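Local coordinates for protein pectinesterase (Aspergillus niger, PDB 5C1E) that hydrolyses the methyl esters of galacturonate units in pectin, releasing methanol, and is probably involved in maceration and soft-rotting of plant tissue, at residues V94-V108 and A120-Q134. Sequence-based numbering, arbitrary orientation.
Sequences VNVVSDGFSMYNINV and ALVGNADQLGFYGCQ. With NAG (2-acetamido-2-deoxy-beta-D-glucopyranose), chain B.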
ATOM      1  N   VAL A  94      -1.121 -11.117  -3.621  1.00 14.56           N
ATOM      2  CA  VAL A  94      -1.103 -11.428  -2.176  1.00 14.70           C
ATOM      3  C   VAL A  94      -2.360 -10.872  -1.498  1.00 15.21           C
ATOM      4  O   VAL A  94      -2.698  -9.686  -1.655  1.00 14.78           O
ATOM      5  CB  VAL A  94       0.127 -10.847  -1.456  1.00 14.66           C
ATOM      6  CG1 VAL A  94       0.044 -11.140   0.034  1.00 14.87           C
ATOM      7  CG2 VAL A  94       1.419 -11.421  -2.007  1.00 14.52           C
ATOM      8  N   ASN A  95      -3.044 -11.740  -0.751  1.00 15.30           N
ATOM      9  CA  ASN A  95      -4.286 -11.400  -0.077  1.00 16.15           C
ATOM     10  C   ASN A  95      -4.068 -11.548   1.416  1.00 16.08           C
ATOM     11  O   ASN A  95      -3.954 -12.659   1.908  1.00 16.17           O
ATOM     12  CB  ASN A  95      -5.422 -12.323  -0.570  1.00 17.38           C
ATOM     13  CG  ASN A  95      -6.764 -12.035   0.081  1.00 18.75           C
ATOM     14  OD1 ASN A  95      -6.927 -11.070   0.831  1.00 20.28           O
ATOM     15  ND2 ASN A  95      -7.755 -12.873  -0.231  1.00 20.44           N
ATOM     16  N   VAL A  96      -3.985 -10.433   2.134  1.00 16.02           N
ATOM     17  CA  VAL A  96      -3.706 -10.480   3.568  1.00 16.76           C
ATOM     18  C   VAL A  96      -4.994 -10.365   4.370  1.00 17.09           C
ATOM     19  O   VAL A  96      -5.609  -9.288   4.444  1.00 16.78           O
ATOM     20  CB  VAL A  96      -2.745  -9.373   4.001  1.00 16.70           C
ATOM     21  CG1 VAL A  96      -2.406  -9.518   5.472  1.00 17.23           C
ATOM     22  CG2 VAL A  96      -1.467  -9.418   3.178  1.00 18.04           C
ATOM     23  N   VAL A  97      -5.385 -11.466   4.990  1.00 18.41           N
ATOM     24  CA  VAL A  97      -6.555 -11.479   5.875  1.00 20.34           C
ATOM     25  C   VAL A  97      -6.183 -11.879   7.311  1.00 22.07           C
ATOM     26  O   VAL A  97      -7.027 -12.331   8.096  1.00 24.79           O
ATOM     27  CB  VAL A  97      -7.681 -12.362   5.316  1.00 20.91           C
ATOM     28  CG1 VAL A  97      -8.180 -11.791   4.007  1.00 20.66           C
ATOM     29  CG2 VAL A  97      -7.230 -13.810   5.157  1.00 21.37           C
ATOM     30  N   SER A  98      -4.930 -11.645   7.685  1.00 21.42           N
ATOM     31  CA  SER A  98      -4.439 -12.057   8.993  1.00 20.48           C
ATOM     32  C   SER A  98      -4.097 -10.817   9.823  1.00 20.21           C
ATOM     33  O   SER A  98      -3.150 -10.073   9.496  1.00 19.04           O
ATOM     34  CB  SER A  98      -3.211 -12.960   8.797  1.00 20.65           C
ATOM     35  OG  SER A  98      -2.599 -13.322  10.020  1.00 20.84           O
ATOM     36  N   ASP A  99      -4.837 -10.597  10.914  1.00 20.04           N
ATOM     37  CA  ASP A  99      -4.515  -9.493  11.815  1.00 20.26           C
ATOM     38  C   ASP A  99      -3.043  -9.499  12.246  1.00 19.25           C
ATOM     39  O   ASP A  99      -2.453 -10.550  12.497  1.00 19.39           O
ATOM     40  CB  ASP A  99      -5.381  -9.519  13.075  1.00 20.70           C
ATOM     41  CG  ASP A  99      -6.821  -9.092  12.825  1.00 21.83           C
ATOM     42  OD1 ASP A  99      -7.161  -8.493  11.781  1.00 20.11           O
ATOM     43  OD2 ASP A  99      -7.630  -9.355  13.729  1.00 21.66           O
ATOM     44  N   GLY A 100      -2.461  -8.312  12.328  1.00 19.29           N
ATOM     45  CA  GLY A 100      -1.127  -8.147  12.899  1.00 19.57           C
ATOM     46  C   GLY A 100       0.011  -8.543  11.984  1.00 19.14           C
ATOM     47  O   GLY A 100       1.166  -8.538  12.404  1.00 19.39           O
ATOM     48  N   PHE A 101      -0.302  -8.899  10.738  1.00 18.36           N
ATOM     49  CA  PHE A 101       0.725  -9.270   9.767  1.00 17.84           C
ATOM     50  C   PHE A 101       1.700  -8.098   9.542  1.00 17.89           C
ATOM     51  O   PHE A 101       1.286  -6.927   9.477  1.00 17.02           O
ATOM     52  CB  PHE A 101       0.055  -9.664   8.443  1.00 17.79           C
ATOM     53  CG  PHE A 101       1.013  -9.990   7.334  1.00 17.41           C
ATOM     54  CD1 PHE A 101       1.753 -11.168   7.355  1.00 17.67           C
ATOM     55  CD2 PHE A 101       1.144  -9.138   6.234  1.00 17.38           C
ATOM     56  CE1 PHE A 101       2.616 -11.481   6.313  1.00 17.65           C
ATOM     57  CE2 PHE A 101       1.993  -9.449   5.192  1.00 16.96           C
ATOM     58  CZ  PHE A 101       2.743 -10.621   5.235  1.00 17.42           C
ATOM     59  N   SER A 102       2.983  -8.426   9.429  1.00 17.44           N
ATOM     60  CA  SER A 102       4.009  -7.447   9.059  1.00 16.69           C
ATOM     61  C   SER A 102       4.831  -7.997   7.917  1.00 16.39           C
ATOM     62  O   SER A 102       5.145  -9.192   7.903  1.00 16.63           O
ATOM     63  CB  SER A 102       4.916  -7.137  10.241  1.00 16.85           C
ATOM     64  OG  SER A 102       4.161  -6.693  11.331  1.00 18.02           O
ATOM     65  N   MET A 103       5.188  -7.142   6.962  1.00 15.71           N
ATOM     66  CA  MET A 103       6.024  -7.566   5.850  1.00 15.58           C
ATOM     67  C   MET A 103       7.154  -6.548   5.669  1.00 15.34           C
ATOM     68  O   MET A 103       6.922  -5.336   5.738  1.00 14.72           O
ATOM     69  CB  MET A 103       5.191  -7.734   4.578  1.00 16.71           C
ATOM     70  CG  MET A 103       5.968  -8.344   3.419  1.00 17.01           C
ATOM     71  SD  MET A 103       4.891  -8.870   2.076  1.00 20.25           S
ATOM     72  CE  MET A 103       4.533  -7.331   1.253  1.00 18.99           C
ATOM     73  N   TYR A 104       8.370  -7.058   5.498  1.00 14.47           N
ATOM     74  CA  TYR A 104       9.573  -6.240   5.385  1.00 14.69           C
ATOM     75  C   TYR A 104      10.322  -6.577   4.125  1.00 14.23           C
ATOM     76  O   TYR A 104      10.690  -7.740   3.903  1.00 13.38           O
ATOM     77  CB  TYR A 104      10.542  -6.486   6.558  1.00 15.02           C
ATOM     78  CG  TYR A 104      10.067  -6.035   7.908  1.00 16.63           C
ATOM     79  CD1 TYR A 104       9.201  -6.828   8.653  1.00 17.22           C
ATOM     80  CD2 TYR A 104      10.479  -4.807   8.459  1.00 17.50           C
ATOM     81  CE1 TYR A 104       8.757  -6.423   9.883  1.00 17.82           C
ATOM     82  CE2 TYR A 104      10.055  -4.416   9.722  1.00 17.99           C
ATOM     83  CZ  TYR A 104       9.197  -5.241  10.419  1.00 18.24           C
ATOM     84  OH  TYR A 104       8.716  -4.904  11.644  1.00 19.23           O
ATOM     85  N   ASN A 105      10.582  -5.552   3.321  1.00 13.95           N
ATOM     86  CA  ASN A 105      11.509  -5.668   2.182  1.00 14.33           C
ATOM     87  C   ASN A 105      11.153  -6.747   1.157  1.00 14.76           C
ATOM     88  O   ASN A 105      12.001  -7.555   0.760  1.00 14.70           O
ATOM     89  CB  ASN A 105      12.930  -5.863   2.715  1.00 14.52           C
ATOM     90  CG  ASN A 105      13.296  -4.826   3.736  1.00 14.37           C
ATOM     91  OD1 ASN A 105      13.497  -5.129   4.917  1.00 15.13           O
ATOM     92  ND2 ASN A 105      13.367  -3.580   3.299  1.00 14.67           N
ATOM     93  N   ILE A 106       9.885  -6.736   0.743  1.00 14.85           N
ATOM     94  CA  ILE A 106       9.373  -7.646  -0.287  1.00 15.05           C
ATOM     95  C   ILE A 106       8.689  -6.818  -1.368  1.00 14.93           C
ATOM     96  O   ILE A 106       7.995  -5.842  -1.055  1.00 15.03           O
ATOM     97  CB  ILE A 106       8.434  -8.693   0.339  1.00 15.63           C
ATOM     98  CG1 ILE A 106       9.290  -9.637   1.204  1.00 16.53           C
ATOM     99  CG2 ILE A 106       7.646  -9.423  -0.745  1.00 15.48           C
ATOM    100  CD1 ILE A 106       8.736 -10.971   1.514  1.00 17.89           C
ATOM    101  N   ASN A 107       8.926  -7.177  -2.627  1.00 14.18           N
ATOM    102  CA  ASN A 107       8.197  -6.593  -3.749  1.00 14.45           C
ATOM    103  C   ASN A 107       7.019  -7.500  -4.110  1.00 14.19           C
ATOM    104  O   ASN A 107       7.191  -8.712  -4.196  1.00 14.05           O
ATOM    105  CB  ASN A 107       9.072  -6.465  -4.996  1.00 14.92           C
ATOM    106  CG  ASN A 107      10.315  -5.644  -4.763  1.00 14.97           C
ATOM    107  OD1 ASN A 107      10.416  -4.866  -3.815  1.00 15.53           O
ATOM    108  ND2 ASN A 107      11.283  -5.832  -5.620  1.00 15.88           N
ATOM    109  N   VAL A 108       5.858  -6.898  -4.334  1.00 13.55           N
ATOM    110  CA  VAL A 108       4.671  -7.597  -4.792  1.00 14.37           C
ATOM    111  C   VAL A 108       4.153  -6.940  -6.055  1.00 14.78           C
ATOM    112  O   VAL A 108       3.981  -5.713  -6.107  1.00 15.03           O
ATOM    113  CB  VAL A 108       3.541  -7.615  -3.713  1.00 14.20           C
ATOM    114  CG1 VAL A 108       2.318  -8.388  -4.206  1.00 14.50           C
ATOM    115  CG2 VAL A 108       4.051  -8.233  -2.422  1.00 14.24           C
ATOM    116  N   ALA A 120      -2.297  -5.974  -6.869  1.00 14.45           N
ATOM    117  CA  ALA A 120      -1.011  -6.518  -6.424  1.00 14.56           C
ATOM    118  C   ALA A 120      -1.152  -7.080  -5.016  1.00 14.13           C
ATOM    119  O   ALA A 120      -0.929  -8.260  -4.807  1.00 14.19           O
ATOM    120  CB  ALA A 120       0.076  -5.469  -6.482  1.00 14.26           C
ATOM    121  N   LEU A 121      -1.558  -6.252  -4.062  1.00 13.86           N
ATOM    122  CA  LEU A 121      -1.786  -6.719  -2.699  1.00 14.20           C
ATOM    123  C   LEU A 121      -3.082  -6.162  -2.141  1.00 14.97           C
ATOM    124  O   LEU A 121      -3.412  -4.987  -2.364  1.00 14.58           O
ATOM    125  CB  LEU A 121      -0.612  -6.378  -1.764  1.00 14.23           C
ATOM    126  CG  LEU A 121      -0.760  -6.874  -0.315  1.00 13.93           C
ATOM    127  CD1 LEU A 121       0.565  -7.324   0.263  1.00 14.29           C
ATOM    128  CD2 LEU A 121      -1.393  -5.820   0.581  1.00 13.67           C
ATOM    129  N   VAL A 122      -3.849  -7.025  -1.470  1.00 15.37           N
ATOM    130  CA  VAL A 122      -5.003  -6.554  -0.725  1.00 16.26           C
ATOM    131  C   VAL A 122      -4.706  -6.709   0.761  1.00 15.70           C
ATOM    132  O   VAL A 122      -4.263  -7.776   1.232  1.00 15.79           O
ATOM    133  CB  VAL A 122      -6.354  -7.208  -1.141  1.00 17.56           C
ATOM    134  CG1 VAL A 122      -6.261  -8.704  -1.250  1.00 17.97           C
ATOM    135  CG2 VAL A 122      -7.471  -6.823  -0.171  1.00 17.68           C
ATOM    136  N   GLY A 123      -4.927  -5.623   1.476  1.00 14.85           N
ATOM    137  CA  GLY A 123      -4.868  -5.618   2.923  1.00 14.49           C
ATOM    138  C   GLY A 123      -6.265  -5.620   3.484  1.00 14.84           C
ATOM    139  O   GLY A 123      -6.998  -4.650   3.318  1.00 14.96           O
ATOM    140  N   ASN A 124      -6.647  -6.715   4.133  1.00 15.42           N
ATOM    141  CA  ASN A 124      -8.013  -6.860   4.646  1.00 16.06           C
ATOM    142  C   ASN A 124      -8.005  -7.456   6.050  1.00 16.70           C
ATOM    143  O   ASN A 124      -8.529  -8.545   6.289  1.00 17.13           O
ATOM    144  CB  ASN A 124      -8.842  -7.694   3.666  1.00 16.40           C
ATOM    145  CG  ASN A 124     -10.304  -7.775   4.045  1.00 17.29           C
ATOM    146  OD1 ASN A 124     -10.830  -6.906   4.731  1.00 17.55           O
ATOM    147  ND2 ASN A 124     -10.963  -8.836   3.611  1.00 18.34           N
ATOM    148  N   ALA A 125      -7.417  -6.699   6.963  1.00 17.32           N
ATOM    149  CA  ALA A 125      -7.245  -7.080   8.366  1.00 18.16           C
ATOM    150  C   ALA A 125      -6.678  -5.881   9.137  1.00 18.56           C
ATOM    151  O   ALA A 125      -6.298  -4.863   8.555  1.00 17.81           O
ATOM    152  CB  ALA A 125      -6.309  -8.270   8.486  1.00 19.48           C
ATOM    153  N   ASP A 126      -6.634  -5.998  10.455  1.00 18.65           N
ATOM    154  CA  ASP A 126      -6.160  -4.904  11.300  1.00 18.71           C
ATOM    155  C   ASP A 126      -4.690  -5.040  11.694  1.00 18.24           C
ATOM    156  O   ASP A 126      -4.129  -6.137  11.720  1.00 18.49           O
ATOM    157  CB  ASP A 126      -6.977  -4.836  12.595  1.00 19.82           C
ATOM    158  CG  ASP A 126      -8.386  -4.317  12.391  1.00 21.43           C
ATOM    159  OD1 ASP A 126      -8.582  -3.310  11.671  1.00 20.78           O
ATOM    160  OD2 ASP A 126      -9.307  -4.899  13.005  1.00 22.21           O
ATOM    161  N   GLN A 127      -4.102  -3.902  12.047  1.00 17.77           N
ATOM    162  CA  GLN A 127      -2.709  -3.802  12.484  1.00 18.28           C
ATOM    163  C   GLN A 127      -1.739  -4.405  11.474  1.00 16.91           C
ATOM    164  O   GLN A 127      -0.862  -5.199  11.827  1.00 16.75           O
ATOM    165  CB  GLN A 127      -2.554  -4.417  13.884  1.00 20.25           C
ATOM    166  CG  GLN A 127      -3.535  -3.778  14.845  1.00 22.87           C
ATOM    167  CD  GLN A 127      -3.239  -3.994  16.312  1.00 26.28           C
ATOM    168  OE1 GLN A 127      -2.383  -4.794  16.701  1.00 28.51           O
ATOM    169  NE2 GLN A 127      -3.966  -3.264  17.150  1.00 28.37           N
ATOM    170  N   LEU A 128      -1.935  -4.050  10.207  1.00 15.88           N
ATOM    171  CA  LEU A 128      -1.046  -4.468   9.127  1.00 15.59           C
ATOM    172  C   LEU A 128       0.084  -3.479   8.956  1.00 15.96           C
ATOM    173  O   LEU A 128      -0.145  -2.264   8.816  1.00 16.27           O
ATOM    174  CB  LEU A 128      -1.808  -4.597   7.808  1.00 15.25           C
ATOM    175  CG  LEU A 128      -2.995  -5.560   7.865  1.00 15.15           C
ATOM    176  CD1 LEU A 128      -3.585  -5.723   6.465  1.00 14.82           C
ATOM    177  CD2 LEU A 128      -2.605  -6.915   8.463  1.00 15.99           C
ATOM    178  N   GLY A 129       1.307  -3.990   8.981  1.00 16.00           N
ATOM    179  CA  GLY A 129       2.506  -3.141   8.860  1.00 15.75           C
ATOM    180  C   GLY A 129       3.365  -3.563   7.696  1.00 15.68           C
ATOM    181  O   GLY A 129       3.721  -4.742   7.585  1.00 15.40           O
ATOM    182  N   PHE A 130       3.700  -2.604   6.837  1.00 15.17           N
ATOM    183  CA  PHE A 130       4.516  -2.847   5.657  1.00 15.19           C
ATOM    184  C   PHE A 130       5.690  -1.876   5.642  1.00 15.87           C
ATOM    185  O   PHE A 130       5.505  -0.667   5.707  1.00 16.29           O
ATOM    186  CB  PHE A 130       3.677  -2.692   4.377  1.00 15.13           C
ATOM    187  CG  PHE A 130       2.523  -3.639   4.301  1.00 15.07           C
ATOM    188  CD1 PHE A 130       1.291  -3.301   4.833  1.00 16.32           C
ATOM    189  CD2 PHE A 130       2.668  -4.889   3.699  1.00 16.07           C
ATOM    190  CE1 PHE A 130       0.218  -4.185   4.756  1.00 15.99           C
ATOM    191  CE2 PHE A 130       1.604  -5.785   3.634  1.00 15.88           C
ATOM    192  CZ  PHE A 130       0.384  -5.434   4.167  1.00 15.87           C
ATOM    193  N   TYR A 131       6.896  -2.423   5.546  1.00 15.77           N
ATOM    194  CA  TYR A 131       8.115  -1.666   5.729  1.00 15.90           C
ATOM    195  C   TYR A 131       9.083  -1.955   4.599  1.00 15.17           C
ATOM    196  O   TYR A 131       9.512  -3.083   4.417  1.00 14.56           O
ATOM    197  CB  TYR A 131       8.764  -2.086   7.058  1.00 16.55           C
ATOM    198  CG  TYR A 131       7.840  -1.948   8.248  1.00 17.38           C
ATOM    199  CD1 TYR A 131       7.747  -0.752   8.935  1.00 17.49           C
ATOM    200  CD2 TYR A 131       7.047  -3.002   8.664  1.00 17.68           C
ATOM    201  CE1 TYR A 131       6.897  -0.619  10.024  1.00 18.17           C
ATOM    202  CE2 TYR A 131       6.190  -2.876   9.743  1.00 17.81           C
ATOM    203  CZ  TYR A 131       6.126  -1.679  10.415  1.00 18.85           C
ATOM    204  OH  TYR A 131       5.293  -1.547  11.493  1.00 19.59           O
ATOM    205  N   GLY A 132       9.446  -0.938   3.835  1.00 15.49           N
ATOM    206  CA  GLY A 132      10.416  -1.132   2.775  1.00 14.71           C
ATOM    207  C   GLY A 132       9.959  -2.061   1.676  1.00 15.03           C
ATOM    208  O   GLY A 132      10.792  -2.704   1.035  1.00 14.78           O
ATOM    209  N   CYS A 133       8.645  -2.123   1.425  1.00 15.49           N
ATOM    210  CA  CYS A 133       8.093  -3.008   0.398  1.00 15.48           C
ATOM    211  C   CYS A 133       7.792  -2.235  -0.892  1.00 15.54           C
ATOM    212  O   CYS A 133       7.661  -1.008  -0.894  1.00 15.21           O
ATOM    213  CB  CYS A 133       6.798  -3.665   0.903  1.00 15.85           C
ATOM    214  SG  CYS A 133       7.028  -4.801   2.277  1.00 16.55           S
ATOM    215  N   GLN A 134       7.679  -2.965  -1.989  1.00 15.97           N
ATOM    216  CA  GLN A 134       7.167  -2.383  -3.224  1.00 16.19           C
ATOM    217  C   GLN A 134       5.871  -3.046  -3.636  1.00 16.57           C
ATOM    218  O   GLN A 134       5.719  -4.271  -3.520  1.00 16.32           O
ATOM    219  CB  GLN A 134       8.175  -2.512  -4.364  1.00 17.31           C
ATOM    220  CG  GLN A 134       9.563  -1.966  -4.047  1.00 19.20           C
ATOM    221  CD  GLN A 134      10.474  -1.961  -5.264  1.00 23.21           C
ATOM    222  OE1 GLN A 134      10.051  -1.532  -6.352  1.00 25.34           O
ATOM    223  NE2 GLN A 134      11.745  -2.404  -5.096  1.00 21.92           N
TER
HETATM  224  C1  NAG B 401      -0.408  -9.923  18.523  0.60 37.32           C
HETATM  225  C2  NAG B 401       0.297 -10.080  19.859  0.60 37.90           C
HETATM  226  C3  NAG B 401      -0.209  -8.936  20.734  0.60 38.65           C
HETATM  227  C4  NAG B 401       0.024  -7.585  20.027  0.60 37.83           C
HETATM  228  C5  NAG B 401      -0.367  -7.598  18.536  0.60 35.88           C
HETATM  229  C6  NAG B 401       0.169  -6.397  17.770  0.60 34.64           C
HETATM  230  C7  NAG B 401       1.051 -12.347  20.521  0.60 38.51           C
HETATM  231  C8  NAG B 401       0.679 -13.694  21.083  0.60 38.99           C
HETATM  232  N2  NAG B 401       0.084 -11.425  20.396  0.60 37.94           N
HETATM  233  O3  NAG B 401       0.431  -8.981  21.997  0.60 39.24           O
HETATM  234  O4  NAG B 401      -0.692  -6.549  20.683  0.60 37.15           O
HETATM  235  O5  NAG B 401       0.111  -8.762  17.898  0.60 35.98           O
HETATM  236  O6  NAG B 401      -0.343  -6.416  16.450  0.60 32.28           O
HETATM  237  O7  NAG B 401       2.223 -12.156  20.207  0.60 39.61           O
HETATM  238  O   HOH W   1      -9.434 -10.005   1.289  1.00 23.02           O
HETATM  239  O   HOH W   2      -9.594  -7.456  14.180  1.00 41.93           O
HETATM  240  O   HOH W   3       1.853  -5.219  11.904  1.00 20.73           O
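Tyr-104 and Tyr-131 form an offset stack, planes at 15° and centroids 4.7 Å apart. The two side chains run the same way, and Tyr-131 CD2 sits over one face of the Tyr-104 ring, toward its rim. Beneath them the backbones pair in parallel: Gly-129 O accepts from Met-103 N, and Met-103 O from Tyr-131 N. On the inward face, Phe-130 CE2 meets the edge of the Phe-101 ring, 4.0 Å from Phe-101 CE2. Met-103 bends at chi3 (79°), and its CE lies 3.7 Å from Cys-133 SG. Leu-121 CD1 also touches this methyl and packs on Val-94 CG1. These are neighbouring coils of a right-handed parallel beta-helix, the pectinesterase fold, whose apolar side chains stack coil upon coil in the core. At the type II turn from Ser-98 to Phe-101, Asp-99 OD1 accepts from Asp-126 N at 2.9 Å, from above the carboxylate plane. Water 2 donates to Asp-99 OD2 and Asp-126 OD2, which probably eases the closeness of the two carboxylates. Water 1 links Asn-95 OD1 to Asn-124 ND2. Farther out, the Tyr-104 hydroxyl bonds to Asp-296 OD2 and the Tyr-131 hydroxyl to the backbone N of Asp-296. Tyr-151 of strand 148-152, in the next coil, stacks on Phe-130.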